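Local coordinates for SusD-like carbohydrate binding protein (Bacteroides vulgatus, PDB 3LEW), which probably binds carbohydrate at the outer membrane, as a SusD-family nutrient-binding protein of Bacteroides vulgatus, at residues A319-M324 / K444-G449; F307-P312 / I429-T434; D58-S63 / Q448-F453; D289-D294 / N422-G427. All blocks are in the same frame, centred on the assembly; numbering follows the deposited sequence. Where two conformers were deposited one is given.

Contact 1. Residues A319-M324 / K444-G449; sequences AAYVWM and KKKTQG
Q448 carries CG anti to the backbone N (chi1 -175°), W323 carries CG anti to the carbonyl carbon (chi1 -58°), and both chains extend alongside each other in the same direction. They lie on the parallel inner pair of a mixed four-stranded sheet, strand 321-326 beside strand 440-448. Q448 CG sits over one face of the indole, 3.5 Å from the centroid of the W323 six-membered ring, a CH-pi contact almost on the normal. An alanine in place of W323 would remove the face under Q448 CG and probably leave that chain freer to turn. The backbone grip centres on V322: its N donates to K446 O at 2.8 Å, and its O accepts from Q448 N at 3.0 Å. On the face shared with W323, Y321 CD1 meets K446 CB at 3.6 Å. On the other, V322 CG2 meets T447 CG2, while V322 CG1 packs on K445 CB. Bending at chi2, K445 sends NZ to V316 O and, in the carbonyl plane at 2.7 Å, to A319 O.

Contact 2. Residues F307-P312 / I429-T434; sequences FWATDP and IDYIYT
Y431 reaches across to W308, A309 and T310, so that one ring bridges strands 306-309 and 429-434, the two outermost strands of the four-stranded mixed sheet. These two are not paired with each other; their short axes run nearly at right angles. From CB the path is set by CG standing anti to the backbone N (chi1 169°), which sends the ring toward the other strand. Along one flank CE1 meets W308 O at 3.4 Å, the carbonyl oxygen lying near the ring plane, and also touches A309 CA. Along the other flank CE2 rests against T310 CG2 at 3.7 Å. At the tip, Y431 OH accepts a weak but fairly straight bond from T310 N, 3.3 Å long, with A309 CB close by. A phenylalanine in its place would probably leave T310 N without this acceptor. V322 of strand 321-326, one of the two strands between them, touches Y431, T310 and W308. A second link lies at I429, whose CD1 stands over one face of the W308 indole in a CH-pi contact, 3.7 Å from W308 CD1.

Contact 3. Residues D58-S63 / Q448-F453; sequences DVVLNS and QGHRFF
L61 O takes the shortest polar bond between these segments, from R451 NH1 at 2.8 Å, with an N-H...O angle of 163°. The oxygen lies in the guanidinium plane, yet NH1 comes to it from above the carbonyl plane. A bend at chi3 (67°) folds the arginine chain so that CD also passes L61 O, at 3.3 Å, and N62 O lies at the guanidinium edge as well. F452 presents its CZ over one face of the guanidinium, 3.8 Å above the R451 plane, with the ring tilted well away from parallel. H450 turns its CE1 edge to V59 O at 3.2 Å, an oxygen that also accepts from N71 ND2, while H450 NE2 is hydrogen-bonded to S57 O. In one of two V60 conformers CG2 lies over the imidazole, 3.9 Å from the H450 ring centroid, a CH-pi contact to be taken with caution. The loop after strand 440-448, within the SusD family region, is thus joined to strand 59-61 of the N-terminal starch-binding-associated region. Strand 59-61 pairs antiparallel with strand 286-288, W323 of strand 321-326 packs on V60 and N62, and R68 of helix 68-71 lies against R451 and F452.

Contact 4. Residues D289-D294 / N422-G427; sequences DPYFRD and NAYPEG
Y291 and Y424 form a T-shaped pair: the edge of Y424 meets the face of Y291, with centroids 5.1 Å apart and planes at 66°. Y424 CD1 makes the nearest approach, 3.6 Å from Y291 CZ. The hydroxyl of Y291 donates to A423 O at 2.7 Å, and N422 O lies at the edge of the same ring, 3.5 Å from Y291 CE2. Y424 is itself clasped between prolines. P290 CB stands over one face, 3.7 Å from the Y424 centroid, and P425 CD lies over the opposite face. The backbone of Y291 closes an Asx turn, in which D289 OD1 accepts from Y291 N at 3.0 Å, at the start of residues 290-294, which have helical backbone angles without the regular bonding. The carboxylate also reaches the other loop through two waters: one joins D289 OD1 to N422 O, and the second joins D289 OD2, 2.6 Å from the water, to N422 N. Farther out, W308 of strand 306-309 meets both P290 and Y424, and the backbone of D289 is bonded to D58. A bound pentaethylene glycol, probably from the crystallisation liquor, makes weak hydrogen bonds with Y291 OH and N422 OD1.

In the fold
Contacts 1 and 2 belong to one four-stranded sheet and are partly buried: contact 1 joins the two inner strands through backbone bonds, whereas contact 2 spans the outer strands by side chains, with a single weak bond. Contact 3 is the most buried and joins the parts of the chain farthest apart in sequence, using an arginine bond to a strand carbonyl and an imidazole packed against the strand. It shares Q448 and G449 with contact 1. Contact 4 lies at the surface, where tyrosines, prolines and bridging waters replace strand pairing. It touches all three others, meeting contact 1 through the backbone of E426 and T447.

Contact 1. Residues A319-M324 / K444-G449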
loop_
_atom_site.group_PDB
_atom_site.type_symbol
_atom_site.label_atom_id
_atom_site.label_comp_id
_atom_site.label_asym_id
_atom_site.label_seq_id
_atom_site.Cartn_x
_atom_site.Cartn_y
_atom_site.Cartn_z
ATOM N N ALA A 319 -4.037 29.926 15.357
ATOM C CA ALA A 319 -4.650 28.636 15.010
ATOM C C ALA A 319 -5.646 28.194 16.087
ATOM O O ALA A 319 -5.306 28.196 17.272
ATOM C CB ALA A 319 -3.570 27.584 14.845
ATOM N N ALA A 320 -6.869 27.842 15.677
ATOM C CA ALA A 320 -7.919 27.401 16.608
ATOM C C ALA A 320 -7.745 25.938 17.036
ATOM O O ALA A 320 -8.161 25.591 18.133
ATOM C CB ALA A 320 -9.328 27.571 16.000
ATOM N N TYR A 321 -7.194 25.094 16.155
ATOM C CA TYR A 321 -7.144 23.662 16.416
ATOM C C TYR A 321 -5.738 23.118 16.437
ATOM O O TYR A 321 -4.843 23.622 15.733
ATOM C CB TYR A 321 -7.895 22.944 15.298
ATOM C CG TYR A 321 -9.400 23.069 15.397
ATOM C CD1 TYR A 321 -10.149 22.156 16.135
ATOM C CD2 TYR A 321 -10.077 24.077 14.733
ATOM C CE1 TYR A 321 -11.539 22.273 16.250
ATOM C CE2 TYR A 321 -11.467 24.184 14.818
ATOM C CZ TYR A 321 -12.191 23.276 15.587
ATOM O OH TYR A 321 -13.574 23.366 15.673
ATOM N N VAL A 322 -5.566 22.031 17.184
ATOM C CA VAL A 322 -4.467 21.121 16.980
ATOM C C VAL A 322 -5.062 19.821 16.399
ATOM O O VAL A 322 -6.204 19.465 16.692
ATOM C CB VAL A 322 -3.680 20.832 18.283
ATOM C CG1 VAL A 322 -2.908 22.059 18.713
ATOM C CG2 VAL A 322 -4.581 20.376 19.429
ATOM N N TRP A 323 -4.279 19.142 15.566
ATOM C CA TRP A 323 -4.614 17.832 15.055
ATOM C C TRP A 323 -3.505 16.899 15.533
ATOM O O TRP A 323 -2.393 17.351 15.838
ATOM C CB TRP A 323 -4.643 17.830 13.530
ATOM C CG TRP A 323 -5.609 18.801 12.879
ATOM C CD1 TRP A 323 -5.618 20.156 12.989
ATOM C CD2 TRP A 323 -6.698 18.467 12.020
ATOM N NE1 TRP A 323 -6.636 20.689 12.265
ATOM C CE2 TRP A 323 -7.298 19.680 11.623
ATOM C CE3 TRP A 323 -7.192 17.269 11.500
ATOM C CZ2 TRP A 323 -8.417 19.731 10.775
ATOM C CZ3 TRP A 323 -8.308 17.318 10.633
ATOM C CH2 TRP A 323 -8.887 18.543 10.277
HETATM N N MSE A 324 -3.763 15.599 15.558
HETATM C CA MSE A 324 -2.741 14.639 15.951
HETATM C C MSE A 324 -1.860 14.360 14.720
HETATM O O MSE A 324 -2.364 13.934 13.687
HETATM C CB MSE A 324 -3.402 13.381 16.541
HETATM C CG MSE A 324 -2.411 12.291 17.056
HETATM SE SE MSE A 324 -1.635 12.676 18.761
HETATM C CE MSE A 324 -3.220 12.425 19.810
ATOM N N LYS A 444 -4.131 27.465 24.959
ATOM C CA LYS A 444 -5.327 26.626 24.850
ATOM C C LYS A 444 -5.694 26.421 23.368
ATOM O O LYS A 444 -5.783 27.386 22.611
ATOM C CB LYS A 444 -6.537 27.250 25.565
ATOM C CG LYS A 444 -6.462 27.299 27.136
ATOM C CD LYS A 444 -6.820 25.946 27.800
ATOM C CE LYS A 444 -6.655 25.958 29.331
ATOM N NZ LYS A 444 -6.328 24.591 29.873
ATOM N N LYS A 445 -5.894 25.163 22.970
ATOM C CA LYS A 445 -6.333 24.814 21.609
ATOM C C LYS A 445 -7.409 23.730 21.612
ATOM O O LYS A 445 -7.392 22.826 22.433
ATOM C CB LYS A 445 -5.148 24.295 20.777
ATOM C CG LYS A 445 -3.993 25.234 20.650
ATOM C CD LYS A 445 -4.377 26.477 19.905
ATOM C CE LYS A 445 -3.161 27.306 19.600
ATOM N NZ LYS A 445 -3.541 28.671 19.201
ATOM N N LYS A 446 -8.312 23.784 20.645
ATOM C CA LYS A 446 -9.277 22.719 20.413
ATOM C C LYS A 446 -8.639 21.527 19.712
ATOM O O LYS A 446 -7.781 21.713 18.880
ATOM C CB LYS A 446 -10.434 23.199 19.561
ATOM C CG LYS A 446 -11.359 24.127 20.347
ATOM C CD LYS A 446 -12.779 23.911 19.926
ATOM C CE LYS A 446 -13.230 24.981 19.014
ATOM N NZ LYS A 446 -13.785 26.126 19.812
ATOM N N THR A 447 -9.083 20.326 20.058
ATOM C CA THR A 447 -8.503 19.086 19.527
ATOM C C THR A 447 -9.417 18.513 18.440
ATOM O O THR A 447 -10.614 18.376 18.634
ATOM C CB THR A 447 -8.367 18.033 20.646
ATOM O OG1 THR A 447 -9.557 18.058 21.463
ATOM C CG2 THR A 447 -7.127 18.332 21.539
ATOM N N GLN A 448 -8.845 18.139 17.298
ATOM C CA GLN A 448 -9.614 17.538 16.204
ATOM C C GLN A 448 -9.299 16.061 16.017
ATOM O O GLN A 448 -8.137 15.701 15.727
ATOM C CB GLN A 448 -9.292 18.271 14.891
ATOM C CG GLN A 448 -10.112 17.820 13.684
ATOM C CD GLN A 448 -11.585 18.045 13.878
ATOM O OE1 GLN A 448 -12.027 19.170 14.168
ATOM N NE2 GLN A 448 -12.367 16.970 13.739
ATOM N N GLY A 449 -10.347 15.238 16.104
ATOM C CA GLY A 449 -10.287 13.829 15.711
ATOM C C GLY A 449 -11.017 13.524 14.392
ATOM O O GLY A 449 -11.157 14.384 13.520
HETATM O O HOH W 1 -5.980 14.592 14.278
#

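Contact 2. Residues F307-P312 / I429-T434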
loop_
_atom_site.group_PDB
_atom_site.type_symbol
_atom_site.label_atom_id
_atom_site.label_comp_id
_atom_site.label_asym_id
_atom_site.label_seq_id
_atom_site.Cartn_x
_atom_site.Cartn_y
_atom_site.Cartn_z
ATOM N N PHE A 307 1.691 13.128 18.204
ATOM C CA PHE A 307 1.544 14.259 19.099
ATOM C C PHE A 307 0.678 15.343 18.485
ATOM O O PHE A 307 0.613 15.476 17.281
ATOM C CB PHE A 307 2.918 14.861 19.448
ATOM C CG PHE A 307 3.765 15.174 18.241
ATOM C CD1 PHE A 307 3.662 16.418 17.609
ATOM C CD2 PHE A 307 4.621 14.234 17.719
ATOM C CE1 PHE A 307 4.413 16.719 16.513
ATOM C CE2 PHE A 307 5.382 14.518 16.585
ATOM C CZ PHE A 307 5.259 15.774 15.984
ATOM N N TRP A 308 0.022 16.115 19.354
ATOM C CA TRP A 308 -0.748 17.290 18.922
ATOM C C TRP A 308 0.171 18.363 18.391
ATOM O O TRP A 308 1.223 18.647 18.979
ATOM C CB TRP A 308 -1.513 17.888 20.104
ATOM C CG TRP A 308 -2.518 16.998 20.747
ATOM C CD1 TRP A 308 -2.472 16.513 22.024
ATOM C CD2 TRP A 308 -3.748 16.503 20.172
ATOM N NE1 TRP A 308 -3.577 15.735 22.270
ATOM C CE2 TRP A 308 -4.373 15.702 21.152
ATOM C CE3 TRP A 308 -4.362 16.646 18.929
ATOM C CZ2 TRP A 308 -5.587 15.077 20.937
ATOM C CZ3 TRP A 308 -5.569 16.023 18.706
ATOM C CH2 TRP A 308 -6.168 15.232 19.710
ATOM N N ALA A 309 -0.242 19.019 17.326
ATOM C CA ALA A 309 0.454 20.198 16.855
ATOM C C ALA A 309 -0.481 21.013 15.997
ATOM O O ALA A 309 -1.417 20.482 15.352
ATOM C CB ALA A 309 1.762 19.814 16.028
ATOM N N THR A 310 -0.183 22.291 15.910
ATOM C CA THR A 310 -0.843 23.164 14.964
ATOM C C THR A 310 -0.268 22.908 13.549
ATOM O O THR A 310 0.808 22.289 13.384
ATOM C CB THR A 310 -0.663 24.645 15.378
ATOM O OG1 THR A 310 0.719 24.895 15.663
ATOM C CG2 THR A 310 -1.486 24.967 16.633
ATOM N N ASP A 311 -0.978 23.403 12.535
ATOM C CA ASP A 311 -0.589 23.197 11.121
ATOM C C ASP A 311 0.841 23.718 10.890
ATOM O O ASP A 311 1.206 24.799 11.366
ATOM C CB ASP A 311 -1.563 23.889 10.186
ATOM C CG ASP A 311 -2.973 23.249 10.190
ATOM O OD1 ASP A 311 -3.126 22.056 10.535
ATOM O OD2 ASP A 311 -3.913 23.966 9.783
ATOM N N PRO A 312 1.674 22.921 10.208
ATOM C CA PRO A 312 3.086 23.303 10.095
ATOM C C PRO A 312 3.214 24.585 9.260
ATOM O O PRO A 312 2.630 24.710 8.186
ATOM C CB PRO A 312 3.739 22.082 9.422
ATOM C CG PRO A 312 2.616 21.411 8.723
ATOM C CD PRO A 312 1.383 21.646 9.551
ATOM N N ILE A 429 -7.529 21.920 25.180
ATOM C CA ILE A 429 -6.475 21.370 26.005
ATOM C C ILE A 429 -5.353 22.398 26.066
ATOM O O ILE A 429 -5.344 23.348 25.284
ATOM C CB ILE A 429 -5.889 20.081 25.385
ATOM C CG1 ILE A 429 -5.169 20.409 24.066
ATOM C CG2 ILE A 429 -7.011 19.054 25.179
ATOM C CD1 ILE A 429 -4.313 19.301 23.518
ATOM N N ASP A 430 -4.382 22.169 26.948
ATOM C CA ASP A 430 -3.173 22.956 26.951
ATOM C C ASP A 430 -2.133 22.411 26.008
ATOM O O ASP A 430 -1.594 21.333 26.236
ATOM C CB ASP A 430 -2.589 23.023 28.356
ATOM C CG ASP A 430 -3.409 23.889 29.258
ATOM O OD1 ASP A 430 -3.404 25.132 29.039
ATOM O OD2 ASP A 430 -4.070 23.324 30.158
ATOM N N TYR A 431 -1.826 23.184 24.973
ATOM C CA TYR A 431 -0.876 22.779 23.933
ATOM C C TYR A 431 0.509 23.347 24.288
ATOM O O TYR A 431 0.643 24.565 24.475
ATOM C CB TYR A 431 -1.377 23.278 22.558
ATOM C CG TYR A 431 -0.407 23.180 21.397
ATOM C CD1 TYR A 431 0.196 21.978 21.053
ATOM C CD2 TYR A 431 -0.136 24.279 20.609
ATOM C CE1 TYR A 431 1.093 21.895 19.992
ATOM C CE2 TYR A 431 0.726 24.194 19.519
ATOM C CZ TYR A 431 1.346 22.993 19.213
ATOM O OH TYR A 431 2.202 22.935 18.111
ATOM N N ILE A 432 1.512 22.469 24.413
ATOM C CA ILE A 432 2.896 22.869 24.680
ATOM C C ILE A 432 3.738 22.720 23.423
ATOM O O ILE A 432 3.717 21.660 22.787
ATOM C CB ILE A 432 3.532 22.002 25.809
ATOM C CG1 ILE A 432 2.859 22.278 27.154
ATOM C CG2 ILE A 432 5.035 22.286 25.933
ATOM C CD1 ILE A 432 1.407 21.854 27.238
ATOM N N TYR A 433 4.475 23.773 23.063
ATOM C CA TYR A 433 5.317 23.785 21.849
ATOM C C TYR A 433 6.577 24.643 22.035
ATOM O O TYR A 433 6.714 25.329 23.043
ATOM C CB TYR A 433 4.517 24.338 20.664
ATOM C CG TYR A 433 4.160 25.804 20.810
ATOM C CD1 TYR A 433 3.144 26.208 21.673
ATOM C CD2 TYR A 433 4.855 26.790 20.101
ATOM C CE1 TYR A 433 2.814 27.566 21.825
ATOM C CE2 TYR A 433 4.532 28.147 20.241
ATOM C CZ TYR A 433 3.510 28.519 21.105
ATOM O OH TYR A 433 3.190 29.849 21.262
ATOM N N THR A 434 7.453 24.657 21.027
ATOM C CA THR A 434 8.677 25.481 21.073
ATOM C C THR A 434 8.836 26.406 19.832
ATOM O O THR A 434 8.409 26.044 18.734
ATOM C CB THR A 434 9.914 24.575 21.225
ATOM O OG1 THR A 434 10.131 23.872 19.997
ATOM C CG2 THR A 434 9.723 23.552 22.377
#

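Contact 3. Residues D58-S63 / Q448-F453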
loop_
_atom_site.group_PDB
_atom_site.type_symbol
_atom_site.label_atom_id
_atom_site.label_comp_id
_atom_site.label_asym_id
_atom_site.label_seq_id
_atom_site.Cartn_x
_atom_site.Cartn_y
_atom_site.Cartn_z
ATOM N N ASP A 58 -7.690 4.707 10.864
ATOM C CA ASP A 58 -6.622 5.359 11.650
ATOM C C ASP A 58 -6.153 6.729 11.185
ATOM O O ASP A 58 -5.224 7.348 11.813
ATOM C CB ASP A 58 -5.435 4.418 11.752
ATOM C CG ASP A 58 -5.833 3.067 12.319
ATOM O OD1 ASP A 58 -6.605 3.099 13.307
ATOM O OD2 ASP A 58 -5.446 2.025 11.719
ATOM N N VAL A 59 -6.765 7.218 10.121
ATOM C CA VAL A 59 -6.341 8.467 9.469
ATOM C C VAL A 59 -7.528 9.411 9.400
ATOM O O VAL A 59 -8.627 8.989 9.035
ATOM C CB VAL A 59 -5.778 8.171 8.043
ATOM C CG1 VAL A 59 -5.520 9.460 7.221
ATOM C CG2 VAL A 59 -4.494 7.303 8.153
ATOM N N VAL A 60 -7.297 10.662 9.804
ATOM C CA VAL A 60 -8.213 11.783 9.689
ATOM C C VAL A 60 -7.661 12.767 8.649
ATOM O O VAL A 60 -6.533 13.270 8.845
ATOM C CB VAL A 60 -8.277 12.549 11.056
ATOM C CG1 VAL A 60 -9.227 13.729 10.996
ATOM C CG2 VAL A 60 -8.642 11.600 12.234
ATOM N N LEU A 61 -8.438 13.087 7.629
ATOM C CA LEU A 61 -8.060 14.073 6.631
ATOM C C LEU A 61 -8.521 15.474 7.061
ATOM O O LEU A 61 -9.649 15.669 7.554
ATOM C CB LEU A 61 -8.616 13.706 5.256
ATOM C CG LEU A 61 -7.726 12.878 4.337
ATOM C CD1 LEU A 61 -6.523 13.649 3.782
ATOM C CD2 LEU A 61 -7.242 11.535 5.022
ATOM N N ASN A 62 -7.647 16.459 6.863
ATOM C CA ASN A 62 -8.086 17.840 6.948
ATOM C C ASN A 62 -8.841 18.234 5.670
ATOM O O ASN A 62 -9.197 17.390 4.828
ATOM C CB ASN A 62 -6.929 18.807 7.401
ATOM C CG ASN A 62 -5.886 19.036 6.331
ATOM O OD1 ASN A 62 -6.135 18.734 5.159
ATOM N ND2 ASN A 62 -4.715 19.575 6.716
ATOM N N SER A 63 -9.098 19.518 5.534
ATOM C CA SER A 63 -9.910 20.137 4.503
ATOM C C SER A 63 -9.121 20.535 3.259
ATOM O O SER A 63 -9.678 21.177 2.358
ATOM C CB SER A 63 -10.492 21.444 5.075
ATOM O OG SER A 63 -9.498 22.460 5.213
ATOM N N GLN A 448 -8.845 18.139 17.298
ATOM C CA GLN A 448 -9.614 17.538 16.204
ATOM C C GLN A 448 -9.299 16.061 16.017
ATOM O O GLN A 448 -8.137 15.701 15.727
ATOM C CB GLN A 448 -9.292 18.271 14.891
ATOM C CG GLN A 448 -10.112 17.820 13.684
ATOM C CD GLN A 448 -11.585 18.045 13.878
ATOM O OE1 GLN A 448 -12.027 19.170 14.168
ATOM N NE2 GLN A 448 -12.367 16.970 13.739
ATOM N N GLY A 449 -10.347 15.238 16.104
ATOM C CA GLY A 449 -10.287 13.829 15.711
ATOM C C GLY A 449 -11.017 13.524 14.392
ATOM O O GLY A 449 -11.157 14.384 13.520
ATOM N N HIS A 450 -11.520 12.309 14.269
ATOM C CA HIS A 450 -12.246 11.918 13.063
ATOM C C HIS A 450 -13.392 12.871 12.728
ATOM O O HIS A 450 -13.986 13.489 13.622
ATOM C CB HIS A 450 -12.819 10.510 13.226
ATOM C CG HIS A 450 -11.863 9.414 12.846
ATOM N ND1 HIS A 450 -11.303 9.317 11.587
ATOM C CD2 HIS A 450 -11.367 8.364 13.561
ATOM C CE1 HIS A 450 -10.530 8.252 11.541
ATOM N NE2 HIS A 450 -10.561 7.646 12.711
ATOM N N ARG A 451 -13.711 12.942 11.443
ATOM C CA ARG A 451 -14.773 13.797 10.936
ATOM C C ARG A 451 -15.909 13.053 10.237
ATOM O O ARG A 451 -17.023 13.578 10.144
ATOM C CB ARG A 451 -14.159 14.772 9.929
ATOM C CG ARG A 451 -13.099 15.730 10.558
ATOM C CD ARG A 451 -12.234 16.356 9.448
ATOM N NE ARG A 451 -13.035 17.235 8.643
ATOM C CZ ARG A 451 -12.840 17.564 7.373
ATOM N NH1 ARG A 451 -11.829 17.103 6.645
ATOM N NH2 ARG A 451 -13.715 18.385 6.820
ATOM N N PHE A 452 -15.612 11.881 9.710
ATOM C CA PHE A 452 -16.578 11.146 8.863
ATOM C C PHE A 452 -16.881 9.845 9.533
ATOM O O PHE A 452 -16.018 8.964 9.604
ATOM C CB PHE A 452 -16.008 10.981 7.470
ATOM C CG PHE A 452 -15.631 12.296 6.839
ATOM C CD1 PHE A 452 -16.595 13.217 6.515
ATOM C CD2 PHE A 452 -14.292 12.597 6.567
ATOM C CE1 PHE A 452 -16.247 14.446 5.958
ATOM C CE2 PHE A 452 -13.943 13.785 5.997
ATOM C CZ PHE A 452 -14.902 14.717 5.693
ATOM N N PHE A 453 -18.079 9.749 10.101
ATOM C CA PHE A 453 -18.424 8.624 10.993
ATOM C C PHE A 453 -19.355 7.538 10.388
ATOM O O PHE A 453 -19.752 6.583 11.070
ATOM C CB PHE A 453 -19.130 9.206 12.234
ATOM C CG PHE A 453 -18.268 10.156 12.993
ATOM C CD1 PHE A 453 -17.196 9.685 13.718
ATOM C CD2 PHE A 453 -18.479 11.518 12.909
ATOM C CE1 PHE A 453 -16.345 10.564 14.400
ATOM C CE2 PHE A 453 -17.632 12.396 13.612
ATOM C CZ PHE A 453 -16.576 11.898 14.342
#

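Contact 4. Residues D289-D294 / N422-G427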
loop_
_atom_site.group_PDB
_atom_site.type_symbol
_atom_site.label_atom_id
_atom_site.label_comp_id
_atom_site.label_asym_id
_atom_site.label_seq_id
_atom_site.Cartn_x
_atom_site.Cartn_y
_atom_site.Cartn_z
ATOM N N ASP A 289 -5.962 9.621 13.723
ATOM C CA ASP A 289 -7.036 9.439 14.742
ATOM C C ASP A 289 -6.400 9.525 16.129
ATOM O O ASP A 289 -5.551 8.703 16.487
ATOM C CB ASP A 289 -7.677 8.065 14.571
ATOM C CG ASP A 289 -8.813 7.793 15.547
ATOM O OD1 ASP A 289 -9.150 8.677 16.380
ATOM O OD2 ASP A 289 -9.367 6.667 15.476
ATOM N N PRO A 290 -6.874 10.469 16.985
ATOM C CA PRO A 290 -6.223 10.548 18.272
ATOM C C PRO A 290 -6.308 9.234 19.043
ATOM O O PRO A 290 -5.424 8.918 19.805
ATOM C CB PRO A 290 -6.990 11.649 18.973
ATOM C CG PRO A 290 -7.366 12.599 17.830
ATOM C CD PRO A 290 -7.699 11.656 16.691
ATOM N N TYR A 291 -7.382 8.477 18.848
ATOM C CA TYR A 291 -7.505 7.159 19.483
ATOM C C TYR A 291 -6.477 6.111 19.015
ATOM O O TYR A 291 -6.237 5.139 19.736
ATOM C CB TYR A 291 -8.913 6.591 19.306
ATOM C CG TYR A 291 -10.000 7.394 20.006
ATOM C CD1 TYR A 291 -9.979 7.584 21.390
ATOM C CD2 TYR A 291 -11.030 8.004 19.268
ATOM C CE1 TYR A 291 -11.003 8.317 22.040
ATOM C CE2 TYR A 291 -12.050 8.745 19.915
ATOM C CZ TYR A 291 -12.020 8.911 21.278
ATOM O OH TYR A 291 -13.021 9.658 21.899
ATOM N N PHE A 292 -5.880 6.299 17.838
ATOM C CA PHE A 292 -4.823 5.403 17.356
ATOM C C PHE A 292 -3.603 5.383 18.282
ATOM O O PHE A 292 -2.973 4.358 18.443
ATOM C CB PHE A 292 -4.437 5.822 15.948
ATOM C CG PHE A 292 -3.283 5.059 15.350
ATOM C CD1 PHE A 292 -3.461 3.773 14.912
ATOM C CD2 PHE A 292 -2.033 5.651 15.231
ATOM C CE1 PHE A 292 -2.444 3.093 14.291
ATOM C CE2 PHE A 292 -0.991 4.964 14.632
ATOM C CZ PHE A 292 -1.205 3.671 14.192
ATOM N N ARG A 293 -3.313 6.503 18.942
ATOM C CA ARG A 293 -2.177 6.592 19.855
ATOM C C ARG A 293 -2.391 5.666 21.071
ATOM O O ARG A 293 -1.433 5.120 21.596
ATOM C CB ARG A 293 -1.956 8.026 20.303
ATOM C CG ARG A 293 -0.697 8.256 21.158
ATOM C CD ARG A 293 -0.463 9.730 21.374
ATOM N NE ARG A 293 0.849 10.036 21.947
ATOM C CZ ARG A 293 1.175 9.875 23.230
ATOM N NH1 ARG A 293 0.296 9.391 24.109
ATOM N NH2 ARG A 293 2.405 10.189 23.647
ATOM N N ASP A 294 -3.644 5.479 21.485
ATOM C CA ASP A 294 -3.961 4.559 22.570
ATOM C C ASP A 294 -3.742 3.071 22.276
ATOM O O ASP A 294 -3.823 2.240 23.203
ATOM C CB ASP A 294 -5.424 4.767 23.001
ATOM C CG ASP A 294 -5.657 6.124 23.614
ATOM O OD1 ASP A 294 -4.673 6.698 24.160
ATOM O OD2 ASP A 294 -6.828 6.594 23.574
ATOM N N ASN A 422 -14.402 6.577 16.024
ATOM C CA ASN A 422 -15.053 7.218 17.147
ATOM C C ASN A 422 -14.748 8.712 17.241
ATOM O O ASN A 422 -13.680 9.157 16.875
ATOM C CB ASN A 422 -14.699 6.468 18.433
ATOM C CG ASN A 422 -15.304 5.080 18.442
ATOM O OD1 ASN A 422 -16.505 4.934 18.208
ATOM N ND2 ASN A 422 -14.478 4.055 18.638
ATOM N N ALA A 423 -15.727 9.465 17.742
ATOM C CA ALA A 423 -15.634 10.909 17.899
ATOM C C ALA A 423 -14.672 11.243 19.053
ATOM O O ALA A 423 -14.744 10.637 20.106
ATOM C CB ALA A 423 -17.041 11.512 18.187
ATOM N N TYR A 424 -13.772 12.203 18.830
ATOM C CA TYR A 424 -12.882 12.732 19.866
ATOM C C TYR A 424 -13.384 14.083 20.352
ATOM O O TYR A 424 -13.801 14.914 19.537
ATOM C CB TYR A 424 -11.447 12.834 19.297
ATOM C CG TYR A 424 -10.390 12.928 20.379
ATOM C CD1 TYR A 424 -9.944 11.784 21.050
ATOM C CD2 TYR A 424 -9.898 14.146 20.783
ATOM C CE1 TYR A 424 -9.057 11.852 22.074
ATOM C CE2 TYR A 424 -8.997 14.231 21.791
ATOM C CZ TYR A 424 -8.558 13.070 22.441
ATOM O OH TYR A 424 -7.629 13.177 23.440
ATOM N N PRO A 425 -13.351 14.339 21.679
ATOM C CA PRO A 425 -13.821 15.659 22.129
ATOM C C PRO A 425 -12.945 16.809 21.609
ATOM O O PRO A 425 -11.771 16.604 21.213
ATOM C CB PRO A 425 -13.774 15.564 23.664
ATOM C CG PRO A 425 -12.787 14.514 23.971
ATOM C CD PRO A 425 -12.820 13.528 22.799
ATOM N N GLU A 426 -13.547 17.994 21.559
ATOM C CA GLU A 426 -12.875 19.207 21.128
ATOM C C GLU A 426 -12.005 19.898 22.167
ATOM O O GLU A 426 -11.241 20.800 21.825
ATOM C CB GLU A 426 -13.911 20.209 20.601
ATOM C CG GLU A 426 -14.496 19.806 19.257
ATOM C CD GLU A 426 -15.081 21.011 18.493
ATOM O OE1 GLU A 426 -15.751 21.853 19.151
ATOM O OE2 GLU A 426 -14.852 21.115 17.264
ATOM N N GLY A 427 -12.111 19.517 23.438
ATOM C CA GLY A 427 -11.308 20.166 24.475
ATOM C C GLY A 427 -11.937 21.512 24.825
ATOM O O GLY A 427 -13.143 21.583 25.038
HETATM O O HOH W 2 -11.303 10.416 16.511
HETATM O O HOH W 3 -11.656 5.877 16.466
#